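PDB 4MOZ: fructose-bisphosphate aldolase from Slackia heliotrinireducens, which belongs to the DeoC/LacD family of aldolases and folds as a closed eight-stranded parallel TIM barrel. Local coordinates for residues 14-19 and 166-171; 56-61 and 273-278; 75-80 and 283-288; 101-106 and 119-124; 141-146 and 157-162. One frame throughout, in Å; residues are numbered along the deposited sequence.

Interaction 1 (14-19 and 166-171); sequences DVLADA and AHEEGL
Asp14 and His167 make a buried His-carboxylate hydrogen bond. It ties the loop before helix 20-30 to the C-terminal end of helix 152-168. His167 ND1 donates to Asp14 OD2 over 2.8 Å, almost straight at 173°. The acceptor lies in the imidazole plane. The carboxylate is turned 79° against the ring, and the N-H meets OD2 from above the carboxylate plane. Next along, Val15 CA makes a CA-H...O contact with His167 O (3.4 Å), and Val15 CG2 touches His167 CB at 3.8 Å. Leu16 CD1 lies alongside Glu168 CG. Ala19 CB comes to 3.4 Å from Glu168 O, close to where a Schellman motif with Gly170 ends the helix. One water donates to both Asp18 OD1 and Glu168 O. Asp14 OD2 also forms a salt bridge with Arg84 of the second subunit, and His167 NE2 is hydrogen-bonded to Asp207 OD2. A carboxylate at each nitrogen would favour a protonated imidazole, though the arginine of the second subunit probably tempers this.

Interaction 2 (56-61 and 273-278); sequences EGIDIS and IHQRSL
Gln275 lies across Ile58 for most of its length. Its CB starts 4.0 Å from Ile58 CG2. Its CG sits 3.9 Å from both Ile58 CG1 and CG2. The chain is extended beyond CG (chi2 178°), and this carries the amide on past CG1 of the isoleucine. Gln275 CD then meets Ile58 CG1 at 3.7 Å, and Gln275 OE1 stays 4.1 Å from the same CG1. At the tip, Gln275 NE2 comes to 3.8 Å from Ile58 CD1 and is hydrogen-bonded to Asp52 O. The backbone adds one bond: Asp59 N donates to Gln275 O over 2.8 Å at 167°. Asp59 reaches forward along its own chain in an Asx turn. Its OD2 accepts from Ser61 N at 3.0 Å and from Ser61 OG at 2.6 Å, from opposite faces of the carboxylate plane. The same carboxylate packs against CA and CB of Ser277, the N-cap residue of helix 278-294. This surface contact joins the loop between helices 44-47 and 66-74 to the link between helices 271-274 and 278-294. The glutamine lays both its methylenes and its amide on Ile58 and still has an N-H for Asp52 O, while two donors fix how the carboxylate of Asp59 is turned.

Interaction 3 (75-80 and 283-288); sequences GVCGVM and RLTKAI
Thr285 meets the flat peptide unit between Gly75 and Val76, which turns its N-H, not a face, to the threonine. The setting is the outer layer of the TIM barrel: helix 278-294 packs on the turn that leads from helix 66-74 into strand 79-82. Val76 N donates to Thr285 OG1 over 3.2 Å, bent to 145°. The chi1 of 66° places OG1 between the backbone N and the carbonyl carbon of Thr285. From there OG1 is also hydrogen-bonded to Val282 O, one turn back in the helix. The hydroxyl is thus used twice, as acceptor from the turn and as partner of its own helix. Val76 O and Thr285 O are two acceptors only 3.3 Å apart. Ser289 OG, hydrogen-bonded to Val76 O and weakly to Thr285 O, probably offsets part of this repulsion. One residue on, Lys286 crosses Val76 at about a right angle, and its CG touches Val76 CG2 at 4.1 Å. The lysine chain runs on extended, and its NZ forms a salt bridge with Asp310. Gly75 has no side chain in the way, and Thr285 OG1 approaches its CA to 3.3 Å.

Interaction 4 (101-106 and 119-124); sequences VKMNSK and SPQLHD
Asn104 and Gln121 form a single backbone bridge, CA to CA 4.3 Å, between two segments whose directions differ by 140°. Beside it Leu122 N donates to Met103 O over 2.8 Å, nearly along the C=O axis. The Asn104 amide reaches back across the pair. Its ND2 gives a bond to Ser119 O at 3.0 Å, with the acceptor near the amide plane but the donor above the carbonyl plane. Its OD1 is held by Lys102 NZ and by Thr144 N, which fixes how the amide is turned. Lys102 NZ also bonds Asn104 O, and Ser105 OG reaches that oxygen from the opposite face. Met103, a selenomethionine, is bent at chi2 and chi3. Its CE comes to 3.5 Å from His123 O, and its SE to 3.7 Å from His123 CE1, oblique to the ring. Gln121 runs alongside it, and Gln121 NE2 donates to His123 O (2.8 Å). His123 ND1 donates to Asp124 O in the ring plane, and a water links His123 NE2 to Lys102 O. Leu122 CD1 packs on Ser105 CB at 3.9 Å. Asp124 N is hydrogen-bonded to Gln161 OE1 of the third subunit. The contact pins together the two ends of the long connection between strand 99-102 and helix 125-132, at the C-terminal end of the strands, where TIM-barrel enzymes carry their active sites.

Interaction 5 (141-146 and 157-162); sequences LGYTLY and AEAGQL
Tyr143 and Glu158 make the polar link of this contact: Tyr143 OH donates to Glu158 OE1 over 2.5 Å. The carboxylate oxygen is met on its anti side, tilted out of the plane, and ring and carboxylate stand 75° apart. Around this bond packing is mainly apolar. Ala159 CB touches Tyr143 CD1 at 3.7 Å, and Ala159 N lies over one face of the ring, toward its rim. Leu145 closes on the same methyl, with CD2 3.8 Å from Ala159 CB. Leu162 CD2 meets Tyr143 CB at 3.8 Å, and Leu162 CG meets Leu141 CD1 at 4.1 Å. In the next shell, Gln121 N also donates to Glu158 OE1, so two donors hold it. Tyr118 OH adds a weak bond to Glu158 OE2. The tyrosine ring is sent toward the helix with CG anti to the backbone N (chi1 -170°), and it also packs on Asn104 and Leu175. Thr144 points away from the helix and bonds Lys102 NZ. Strand 141-145 and helix 157-162 run nearly antiparallel, at 155° with axes 9.1 Å apart. This is the strand-on-helix packing of a beta-alpha-beta unit, here 138-145, 152-168 and 172-177 of the TIM barrel.

In the fold
Interactions 4 and 5 are neighbours, with centres about 9 Å apart. They sit on adjacent strands 99-102 and 138-145, and Met103 N probably bonds Gly142 O between them. Interaction 1 shares helix 152-168 with interaction 5 and touches it where Ala166 and Leu171 pack on Leu141. Interactions 2 and 3 form a second group, centres about 16 Å apart, joined by Ile273 and Arg276 packing on helix 278-294. Interactions 1 and 2 lie on opposite sides of the chain's centre, about 38 Å apart between centres. Along the chain, interaction 4 closes before interaction 5 opens. Interactions 2 and 3 join early segments to late ones, bringing the two ends of the barrel sequence together.

Interaction 1 (14-19 and 166-171)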
# COMPACT_ATOMS: atom_id res chain seq x y z
N ASP C 14 -24.69 -12.54 5.48
CA ASP C 14 -23.97 -11.39 4.92
C ASP C 14 -24.59 -10.89 3.61
O ASP C 14 -24.12 -9.92 3.02
CB ASP C 14 -22.46 -11.69 4.75
CG ASP C 14 -22.19 -12.89 3.85
OD1 ASP C 14 -23.12 -13.68 3.60
OD2 ASP C 14 -21.03 -13.06 3.41
N VAL C 15 -25.64 -11.58 3.15
CA VAL C 15 -26.45 -11.08 2.04
C VAL C 15 -27.54 -10.20 2.64
O VAL C 15 -28.45 -10.70 3.31
CB VAL C 15 -27.08 -12.23 1.22
CG1 VAL C 15 -28.00 -11.67 0.14
CG2 VAL C 15 -26.01 -13.10 0.60
N LEU C 16 -27.44 -8.90 2.39
CA LEU C 16 -28.30 -7.92 3.05
C LEU C 16 -29.74 -8.00 2.57
O LEU C 16 -30.01 -8.54 1.49
CB LEU C 16 -27.74 -6.50 2.86
CG LEU C 16 -26.24 -6.28 3.13
CD1 LEU C 16 -25.84 -4.85 2.81
CD2 LEU C 16 -25.85 -6.65 4.56
N ALA C 17 -30.65 -7.47 3.39
CA ALA C 17 -32.09 -7.53 3.12
C ALA C 17 -32.46 -7.12 1.69
O ALA C 17 -33.23 -7.82 1.02
CB ALA C 17 -32.86 -6.69 4.13
N ASP C 18 -31.92 -6.00 1.22
CA ASP C 18 -32.27 -5.49 -0.11
C ASP C 18 -31.49 -6.16 -1.26
O ASP C 18 -31.63 -5.76 -2.42
CB ASP C 18 -32.13 -3.96 -0.16
CG ASP C 18 -30.69 -3.48 -0.02
OD1 ASP C 18 -29.80 -4.28 0.35
OD2 ASP C 18 -30.45 -2.28 -0.27
N ALA C 19 -30.69 -7.17 -0.94
CA ALA C 19 -29.96 -7.94 -1.95
C ALA C 19 -30.43 -9.40 -2.02
O ALA C 19 -30.00 -10.16 -2.89
CB ALA C 19 -28.46 -7.87 -1.70
N ALA C 166 -19.35 -8.98 -2.52
CA ALA C 166 -20.20 -9.68 -3.47
C ALA C 166 -21.57 -9.98 -2.87
O ALA C 166 -22.60 -9.77 -3.52
CB ALA C 166 -19.53 -10.96 -3.94
N HIS C 167 -21.58 -10.46 -1.63
CA HIS C 167 -22.82 -10.80 -0.96
C HIS C 167 -23.65 -9.60 -0.63
O HIS C 167 -24.87 -9.68 -0.60
CB HIS C 167 -22.56 -11.66 0.27
CG HIS C 167 -22.20 -13.09 -0.07
ND1 HIS C 167 -21.62 -13.92 0.80
CD2 HIS C 167 -22.34 -13.80 -1.26
CE1 HIS C 167 -21.41 -15.11 0.22
NE2 HIS C 167 -21.86 -15.04 -1.05
N GLU C 168 -22.98 -8.47 -0.42
CA GLU C 168 -23.64 -7.18 -0.26
C GLU C 168 -24.44 -6.85 -1.52
O GLU C 168 -25.48 -6.19 -1.45
CB GLU C 168 -22.59 -6.10 0.02
CG GLU C 168 -23.15 -4.72 0.30
CD GLU C 168 -22.07 -3.66 0.48
OE1 GLU C 168 -20.86 -3.98 0.38
OE2 GLU C 168 -22.44 -2.50 0.74
N GLU C 169 -23.95 -7.32 -2.67
CA GLU C 169 -24.57 -7.06 -3.97
C GLU C 169 -25.48 -8.19 -4.44
O GLU C 169 -26.10 -8.08 -5.50
CB GLU C 169 -23.50 -6.79 -5.03
CG GLU C 169 -22.79 -5.45 -4.89
CD GLU C 169 -23.73 -4.26 -4.99
OE1 GLU C 169 -24.74 -4.34 -5.72
OE2 GLU C 169 -23.45 -3.24 -4.32
N GLY C 170 -25.57 -9.26 -3.67
CA GLY C 170 -26.38 -10.42 -4.06
C GLY C 170 -25.75 -11.29 -5.14
O GLY C 170 -26.46 -12.00 -5.86
N LEU C 171 -24.43 -11.22 -5.26
CA LEU C 171 -23.69 -12.06 -6.19
C LEU C 171 -23.19 -13.30 -5.47
O LEU C 171 -22.83 -13.24 -4.29
CB LEU C 171 -22.49 -11.30 -6.77
CG LEU C 171 -22.78 -10.09 -7.66
CD1 LEU C 171 -21.53 -9.25 -7.82
CD2 LEU C 171 -23.33 -10.52 -9.02
O HOH W 1 -27.02 -3.98 -0.84

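Interaction 2 (56-61 and 273-278)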
# COMPACT_ATOMS: atom_id res chain seq x y z
N GLU C 56 -0.63 -29.36 -30.41
CA GLU C 56 -0.98 -30.73 -30.78
C GLU C 56 -2.09 -31.29 -29.89
O GLU C 56 -2.04 -31.17 -28.66
CB GLU C 56 0.26 -31.63 -30.70
CG GLU C 56 0.09 -32.95 -31.43
CD GLU C 56 1.25 -33.91 -31.19
OE1 GLU C 56 2.34 -33.46 -30.78
OE2 GLU C 56 1.06 -35.13 -31.43
N GLY C 57 -3.10 -31.88 -30.53
CA GLY C 57 -4.23 -32.47 -29.82
C GLY C 57 -5.29 -31.47 -29.39
O GLY C 57 -6.21 -31.81 -28.65
N ILE C 58 -5.15 -30.23 -29.86
CA ILE C 58 -6.13 -29.18 -29.59
C ILE C 58 -6.75 -28.76 -30.92
O ILE C 58 -6.03 -28.41 -31.86
CB ILE C 58 -5.49 -27.96 -28.88
CG1 ILE C 58 -4.84 -28.39 -27.55
CG2 ILE C 58 -6.52 -26.86 -28.66
CD1 ILE C 58 -3.85 -27.40 -26.98
N ASP C 59 -8.07 -28.81 -31.00
CA ASP C 59 -8.77 -28.43 -32.22
C ASP C 59 -8.45 -27.00 -32.63
O ASP C 59 -8.41 -26.10 -31.78
CB ASP C 59 -10.29 -28.59 -32.06
CG ASP C 59 -11.02 -28.52 -33.38
OD1 ASP C 59 -11.13 -29.57 -34.06
OD2 ASP C 59 -11.50 -27.43 -33.75
N ILE C 60 -8.23 -26.80 -33.92
CA ILE C 60 -7.90 -25.48 -34.48
C ILE C 60 -8.92 -24.38 -34.13
O ILE C 60 -8.55 -23.21 -34.01
CB ILE C 60 -7.63 -25.54 -36.01
CG1 ILE C 60 -7.02 -24.23 -36.52
CG2 ILE C 60 -8.89 -25.92 -36.79
CD1 ILE C 60 -5.71 -23.85 -35.85
N SER C 61 -10.18 -24.75 -33.93
CA SER C 61 -11.21 -23.78 -33.56
C SER C 61 -10.98 -23.15 -32.17
O SER C 61 -11.49 -22.06 -31.89
CB SER C 61 -12.62 -24.38 -33.67
OG SER C 61 -12.79 -25.44 -32.75
N ILE C 273 -13.26 -29.44 -22.26
CA ILE C 273 -14.33 -29.01 -23.15
C ILE C 273 -13.78 -28.25 -24.36
O ILE C 273 -13.95 -28.70 -25.50
CB ILE C 273 -15.37 -28.13 -22.42
CG1 ILE C 273 -16.13 -28.94 -21.37
CG2 ILE C 273 -16.33 -27.51 -23.42
CD1 ILE C 273 -16.89 -28.10 -20.36
N HIS C 274 -13.10 -27.13 -24.12
CA HIS C 274 -12.79 -26.19 -25.20
C HIS C 274 -11.73 -26.62 -26.18
O HIS C 274 -11.69 -26.09 -27.29
CB HIS C 274 -12.57 -24.76 -24.70
CG HIS C 274 -11.37 -24.59 -23.80
ND1 HIS C 274 -10.10 -24.74 -24.23
CD2 HIS C 274 -11.28 -24.23 -22.45
CE1 HIS C 274 -9.25 -24.51 -23.22
NE2 HIS C 274 -9.97 -24.20 -22.13
N GLN C 275 -10.89 -27.59 -25.82
CA GLN C 275 -9.89 -28.13 -26.76
C GLN C 275 -10.50 -28.99 -27.88
O GLN C 275 -9.81 -29.34 -28.85
CB GLN C 275 -8.79 -28.89 -26.03
CG GLN C 275 -7.89 -27.98 -25.21
CD GLN C 275 -6.81 -28.73 -24.44
OE1 GLN C 275 -6.81 -29.96 -24.37
NE2 GLN C 275 -5.89 -27.98 -23.85
N ARG C 276 -11.78 -29.33 -27.74
CA ARG C 276 -12.50 -30.12 -28.74
C ARG C 276 -13.16 -29.20 -29.77
O ARG C 276 -13.33 -28.01 -29.52
CB ARG C 276 -13.55 -30.99 -28.06
CG ARG C 276 -12.98 -32.03 -27.12
CD ARG C 276 -14.07 -32.65 -26.26
NE ARG C 276 -13.50 -33.36 -25.11
CZ ARG C 276 -13.19 -34.65 -25.09
NH1 ARG C 276 -12.68 -35.18 -23.99
NH2 ARG C 276 -13.38 -35.42 -26.16
N SER C 277 -13.54 -29.77 -30.91
CA SER C 277 -14.30 -29.05 -31.93
C SER C 277 -15.63 -28.59 -31.34
O SER C 277 -16.12 -29.20 -30.38
CB SER C 277 -14.55 -29.94 -33.14
OG SER C 277 -15.43 -31.01 -32.82
N LEU C 278 -16.21 -27.54 -31.91
CA LEU C 278 -17.45 -26.95 -31.39
C LEU C 278 -18.54 -28.00 -31.12
O LEU C 278 -19.10 -28.03 -30.03
CB LEU C 278 -17.95 -25.83 -32.31
CG LEU C 278 -19.23 -25.07 -31.93
CD1 LEU C 278 -19.13 -24.43 -30.54
CD2 LEU C 278 -19.58 -24.02 -32.98

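Interaction 3 (75-80 and 283-288)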
# COMPACT_ATOMS: atom_id res chain seq x y z
N GLY C 75 -24.02 -25.11 -25.88
CA GLY C 75 -24.02 -26.21 -24.94
C GLY C 75 -24.92 -25.91 -23.75
O GLY C 75 -25.66 -24.93 -23.75
N VAL C 76 -24.86 -26.77 -22.74
CA VAL C 76 -25.60 -26.55 -21.51
C VAL C 76 -24.58 -26.44 -20.39
O VAL C 76 -23.82 -27.37 -20.13
CB VAL C 76 -26.64 -27.67 -21.22
CG1 VAL C 76 -27.36 -27.41 -19.90
CG2 VAL C 76 -27.65 -27.77 -22.35
N CYS C 77 -24.57 -25.27 -19.74
CA CYS C 77 -23.66 -24.98 -18.63
C CYS C 77 -24.41 -24.23 -17.54
O CYS C 77 -25.46 -23.64 -17.81
CB CYS C 77 -22.48 -24.12 -19.11
SG CYS C 77 -21.62 -24.69 -20.61
N GLY C 78 -23.89 -24.27 -16.32
CA GLY C 78 -24.46 -23.50 -15.21
C GLY C 78 -23.96 -22.07 -15.33
O GLY C 78 -24.75 -21.15 -15.56
N VAL C 79 -22.65 -21.90 -15.17
CA VAL C 79 -21.99 -20.61 -15.36
C VAL C 79 -20.78 -20.71 -16.29
O VAL C 79 -20.12 -21.75 -16.36
CB VAL C 79 -21.53 -19.95 -14.03
CG1 VAL C 79 -22.72 -19.67 -13.11
CG2 VAL C 79 -20.47 -20.78 -13.32
N MSE C 80 -20.51 -19.62 -17.01
CA MSE C 80 -19.26 -19.48 -17.72
C MSE C 80 -18.39 -18.53 -16.92
O MSE C 80 -18.76 -17.38 -16.69
CB MSE C 80 -19.48 -18.92 -19.12
CG MSE C 80 -18.19 -18.73 -19.90
SE MSE C 80 -18.48 -17.76 -21.54
CE MSE C 80 -16.63 -17.63 -22.16
N ARG C 283 -21.44 -31.21 -27.07
CA ARG C 283 -21.92 -32.52 -26.60
C ARG C 283 -21.36 -32.92 -25.24
O ARG C 283 -22.06 -33.55 -24.44
CB ARG C 283 -21.64 -33.62 -27.63
CG ARG C 283 -22.49 -33.53 -28.89
CD ARG C 283 -22.52 -34.84 -29.68
NE ARG C 283 -21.18 -35.37 -29.94
CZ ARG C 283 -20.44 -35.08 -31.01
NH1 ARG C 283 -20.91 -34.26 -31.94
NH2 ARG C 283 -19.24 -35.62 -31.15
N LEU C 284 -20.11 -32.55 -24.96
CA LEU C 284 -19.51 -32.85 -23.66
C LEU C 284 -20.14 -32.03 -22.53
O LEU C 284 -20.37 -32.56 -21.45
CB LEU C 284 -17.98 -32.71 -23.68
CG LEU C 284 -17.25 -33.04 -22.37
CD1 LEU C 284 -17.52 -34.47 -21.90
CD2 LEU C 284 -15.75 -32.80 -22.51
N THR C 285 -20.42 -30.75 -22.79
CA THR C 285 -21.08 -29.92 -21.79
C THR C 285 -22.44 -30.53 -21.45
O THR C 285 -22.85 -30.54 -20.28
CB THR C 285 -21.29 -28.45 -22.23
OG1 THR C 285 -22.21 -28.39 -23.33
CG2 THR C 285 -19.97 -27.79 -22.63
N LYS C 286 -23.11 -31.04 -22.48
CA LYS C 286 -24.42 -31.66 -22.33
C LYS C 286 -24.33 -32.93 -21.50
O LYS C 286 -25.17 -33.16 -20.63
CB LYS C 286 -25.06 -31.92 -23.70
CG LYS C 286 -25.53 -30.66 -24.40
CD LYS C 286 -26.14 -30.94 -25.76
CE LYS C 286 -26.70 -29.66 -26.37
NZ LYS C 286 -27.36 -29.89 -27.69
N ALA C 287 -23.29 -33.72 -21.74
CA ALA C 287 -23.01 -34.93 -20.97
C ALA C 287 -22.74 -34.61 -19.50
O ALA C 287 -23.31 -35.24 -18.60
CB ALA C 287 -21.85 -35.70 -21.57
N ILE C 288 -21.86 -33.63 -19.26
CA ILE C 288 -21.54 -33.18 -17.90
C ILE C 288 -22.79 -32.65 -17.19
O ILE C 288 -23.08 -33.06 -16.07
CB ILE C 288 -20.42 -32.11 -17.91
CG1 ILE C 288 -19.12 -32.71 -18.45
CG2 ILE C 288 -20.21 -31.55 -16.52
CD1 ILE C 288 -18.07 -31.68 -18.82

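Interaction 4 (101-106 and 119-124)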
# COMPACT_ATOMS: atom_id res chain seq x y z
N VAL C 101 -17.54 -13.66 -13.16
CA VAL C 101 -16.34 -12.88 -13.42
C VAL C 101 -15.18 -13.32 -12.52
O VAL C 101 -15.24 -13.18 -11.29
CB VAL C 101 -16.59 -11.37 -13.30
CG1 VAL C 101 -15.32 -10.58 -13.60
CG2 VAL C 101 -17.71 -10.94 -14.25
N LYS C 102 -14.15 -13.87 -13.15
CA LYS C 102 -12.95 -14.29 -12.43
C LYS C 102 -12.11 -13.06 -12.09
O LYS C 102 -11.51 -12.45 -12.97
CB LYS C 102 -12.17 -15.31 -13.27
CG LYS C 102 -10.92 -15.87 -12.60
CD LYS C 102 -11.22 -16.51 -11.25
CE LYS C 102 -10.17 -17.54 -10.88
NZ LYS C 102 -8.84 -16.91 -10.66
N MSE C 103 -12.08 -12.72 -10.81
CA MSE C 103 -11.52 -11.45 -10.32
C MSE C 103 -10.00 -11.37 -10.35
O MSE C 103 -9.45 -10.28 -10.51
CB MSE C 103 -12.01 -11.18 -8.90
CG MSE C 103 -13.50 -11.02 -8.78
SE MSE C 103 -14.20 -9.54 -9.83
CE MSE C 103 -13.43 -8.05 -8.81
N ASN C 104 -9.32 -12.49 -10.15
CA ASN C 104 -7.87 -12.50 -10.21
C ASN C 104 -7.33 -13.46 -11.27
O ASN C 104 -8.03 -14.37 -11.70
CB ASN C 104 -7.24 -12.75 -8.83
CG ASN C 104 -7.52 -14.14 -8.27
OD1 ASN C 104 -8.44 -14.84 -8.69
ND2 ASN C 104 -6.72 -14.53 -7.28
N SER C 105 -6.09 -13.23 -11.71
CA SER C 105 -5.40 -14.10 -12.65
C SER C 105 -3.90 -13.85 -12.60
O SER C 105 -3.46 -12.76 -12.23
CB SER C 105 -5.90 -13.86 -14.08
OG SER C 105 -7.20 -14.41 -14.27
N LYS C 106 -3.13 -14.86 -12.98
CA LYS C 106 -1.68 -14.74 -13.13
C LYS C 106 -1.24 -15.62 -14.29
O LYS C 106 -2.02 -16.48 -14.73
CB LYS C 106 -0.95 -15.14 -11.85
CG LYS C 106 -1.04 -16.61 -11.49
CD LYS C 106 0.05 -17.01 -10.51
CE LYS C 106 0.13 -18.52 -10.34
NZ LYS C 106 0.79 -19.19 -11.50
N SER C 119 -1.73 -14.45 -7.32
CA SER C 119 -2.69 -14.01 -8.33
C SER C 119 -3.47 -12.80 -7.80
O SER C 119 -4.27 -12.93 -6.87
CB SER C 119 -3.61 -15.17 -8.72
OG SER C 119 -4.63 -14.74 -9.61
N PRO C 120 -3.23 -11.61 -8.39
CA PRO C 120 -3.78 -10.36 -7.87
C PRO C 120 -5.18 -10.05 -8.38
O PRO C 120 -5.49 -10.33 -9.54
CB PRO C 120 -2.81 -9.32 -8.43
CG PRO C 120 -2.42 -9.88 -9.76
CD PRO C 120 -2.36 -11.37 -9.56
N GLN C 121 -6.01 -9.46 -7.52
CA GLN C 121 -7.29 -8.92 -7.98
C GLN C 121 -7.00 -7.92 -9.09
O GLN C 121 -6.17 -7.03 -8.93
CB GLN C 121 -8.04 -8.26 -6.83
CG GLN C 121 -9.44 -7.82 -7.23
CD GLN C 121 -10.27 -7.36 -6.05
OE1 GLN C 121 -10.07 -7.81 -4.92
NE2 GLN C 121 -11.23 -6.46 -6.30
N LEU C 122 -7.68 -8.08 -10.22
CA LEU C 122 -7.36 -7.34 -11.43
C LEU C 122 -8.01 -5.97 -11.51
O LEU C 122 -7.55 -5.11 -12.26
CB LEU C 122 -7.71 -8.17 -12.67
CG LEU C 122 -7.00 -9.52 -12.78
CD1 LEU C 122 -7.58 -10.36 -13.91
CD2 LEU C 122 -5.49 -9.35 -12.96
N HIS C 123 -9.08 -5.76 -10.74
CA HIS C 123 -9.83 -4.50 -10.73
C HIS C 123 -10.78 -4.54 -9.58
O HIS C 123 -10.99 -5.60 -8.99
CB HIS C 123 -10.62 -4.35 -12.03
CG HIS C 123 -11.34 -5.61 -12.44
ND1 HIS C 123 -12.50 -6.00 -11.88
CD2 HIS C 123 -11.00 -6.61 -13.36
CE1 HIS C 123 -12.89 -7.17 -12.41
NE2 HIS C 123 -11.97 -7.54 -13.32
N ASP C 124 -11.39 -3.41 -9.24
CA ASP C 124 -12.35 -3.40 -8.14
C ASP C 124 -13.69 -4.05 -8.53
O ASP C 124 -13.96 -4.31 -9.71
CB ASP C 124 -12.56 -1.97 -7.59
CG ASP C 124 -13.06 -0.99 -8.64
OD1 ASP C 124 -13.71 -1.40 -9.63
OD2 ASP C 124 -12.81 0.22 -8.47
O HOH W 2 -11.33 -9.98 -14.34

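Interaction 5 (141-146 and 157-162)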
# COMPACT_ATOMS: atom_id res chain seq x y z
N LEU C 141 -18.94 -14.03 -8.82
CA LEU C 141 -17.53 -13.72 -8.91
C LEU C 141 -16.70 -14.95 -8.56
O LEU C 141 -17.16 -15.82 -7.81
CB LEU C 141 -17.16 -12.58 -7.96
CG LEU C 141 -17.95 -11.27 -7.98
CD1 LEU C 141 -17.34 -10.30 -6.99
CD2 LEU C 141 -18.01 -10.64 -9.37
N GLY C 142 -15.49 -14.99 -9.11
CA GLY C 142 -14.53 -16.03 -8.80
C GLY C 142 -13.19 -15.45 -8.36
O GLY C 142 -12.82 -14.36 -8.79
N TYR C 143 -12.48 -16.19 -7.51
CA TYR C 143 -11.18 -15.77 -7.01
C TYR C 143 -10.35 -16.99 -6.64
O TYR C 143 -10.88 -17.94 -6.06
CB TYR C 143 -11.34 -14.84 -5.79
CG TYR C 143 -10.06 -14.18 -5.35
CD1 TYR C 143 -9.23 -14.79 -4.40
CD2 TYR C 143 -9.67 -12.94 -5.86
CE1 TYR C 143 -8.05 -14.20 -3.99
CE2 TYR C 143 -8.49 -12.33 -5.45
CZ TYR C 143 -7.68 -12.97 -4.51
OH TYR C 143 -6.50 -12.40 -4.10
N THR C 144 -9.06 -16.97 -6.99
CA THR C 144 -8.13 -18.05 -6.66
C THR C 144 -7.23 -17.70 -5.47
O THR C 144 -6.68 -16.60 -5.40
CB THR C 144 -7.22 -18.39 -7.86
OG1 THR C 144 -8.04 -18.81 -8.95
CG2 THR C 144 -6.25 -19.51 -7.51
N LEU C 145 -7.09 -18.64 -4.54
CA LEU C 145 -6.15 -18.49 -3.42
C LEU C 145 -5.16 -19.64 -3.41
O LEU C 145 -5.56 -20.80 -3.50
CB LEU C 145 -6.87 -18.48 -2.07
CG LEU C 145 -7.85 -17.37 -1.73
CD1 LEU C 145 -9.27 -17.79 -2.08
CD2 LEU C 145 -7.74 -17.04 -0.24
N TYR C 146 -3.87 -19.32 -3.32
CA TYR C 146 -2.83 -20.33 -3.11
C TYR C 146 -2.44 -20.33 -1.64
O TYR C 146 -1.57 -19.57 -1.22
CB TYR C 146 -1.61 -20.09 -4.02
CG TYR C 146 -1.99 -19.85 -5.46
CD1 TYR C 146 -2.35 -20.91 -6.31
CD2 TYR C 146 -2.00 -18.56 -5.99
CE1 TYR C 146 -2.71 -20.68 -7.63
CE2 TYR C 146 -2.35 -18.33 -7.31
CZ TYR C 146 -2.71 -19.38 -8.12
OH TYR C 146 -3.06 -19.13 -9.43
N ALA C 157 -6.67 -11.66 2.26
CA ALA C 157 -7.24 -10.32 2.48
C ALA C 157 -8.12 -9.88 1.32
O ALA C 157 -9.19 -9.32 1.53
CB ALA C 157 -6.13 -9.31 2.73
N GLU C 158 -7.66 -10.11 0.09
CA GLU C 158 -8.46 -9.78 -1.09
C GLU C 158 -9.73 -10.63 -1.13
O GLU C 158 -10.82 -10.11 -1.33
CB GLU C 158 -7.66 -9.93 -2.38
CG GLU C 158 -6.58 -8.87 -2.58
CD GLU C 158 -5.83 -8.99 -3.90
OE1 GLU C 158 -6.04 -9.96 -4.66
OE2 GLU C 158 -5.01 -8.10 -4.19
N ALA C 159 -9.59 -11.94 -0.90
CA ALA C 159 -10.72 -12.86 -0.97
C ALA C 159 -11.79 -12.56 0.08
O ALA C 159 -12.97 -12.48 -0.25
CB ALA C 159 -10.27 -14.31 -0.86
N GLY C 160 -11.37 -12.37 1.33
CA GLY C 160 -12.29 -12.09 2.42
C GLY C 160 -13.13 -10.85 2.16
O GLY C 160 -14.35 -10.88 2.37
N GLN C 161 -12.49 -9.79 1.70
CA GLN C 161 -13.16 -8.53 1.37
C GLN C 161 -14.11 -8.70 0.19
O GLN C 161 -15.21 -8.13 0.17
CB GLN C 161 -12.12 -7.43 1.08
CG GLN C 161 -12.70 -6.06 0.74
CD GLN C 161 -13.37 -5.38 1.92
OE1 GLN C 161 -13.14 -5.73 3.07
NE2 GLN C 161 -14.20 -4.38 1.64
N LEU C 162 -13.67 -9.49 -0.78
CA LEU C 162 -14.45 -9.75 -1.99
C LEU C 162 -15.75 -10.48 -1.68
O LEU C 162 -16.81 -10.12 -2.21
CB LEU C 162 -13.62 -10.56 -2.98
CG LEU C 162 -14.12 -10.56 -4.42
CD1 LEU C 162 -13.79 -9.24 -5.11
CD2 LEU C 162 -13.49 -11.73 -5.17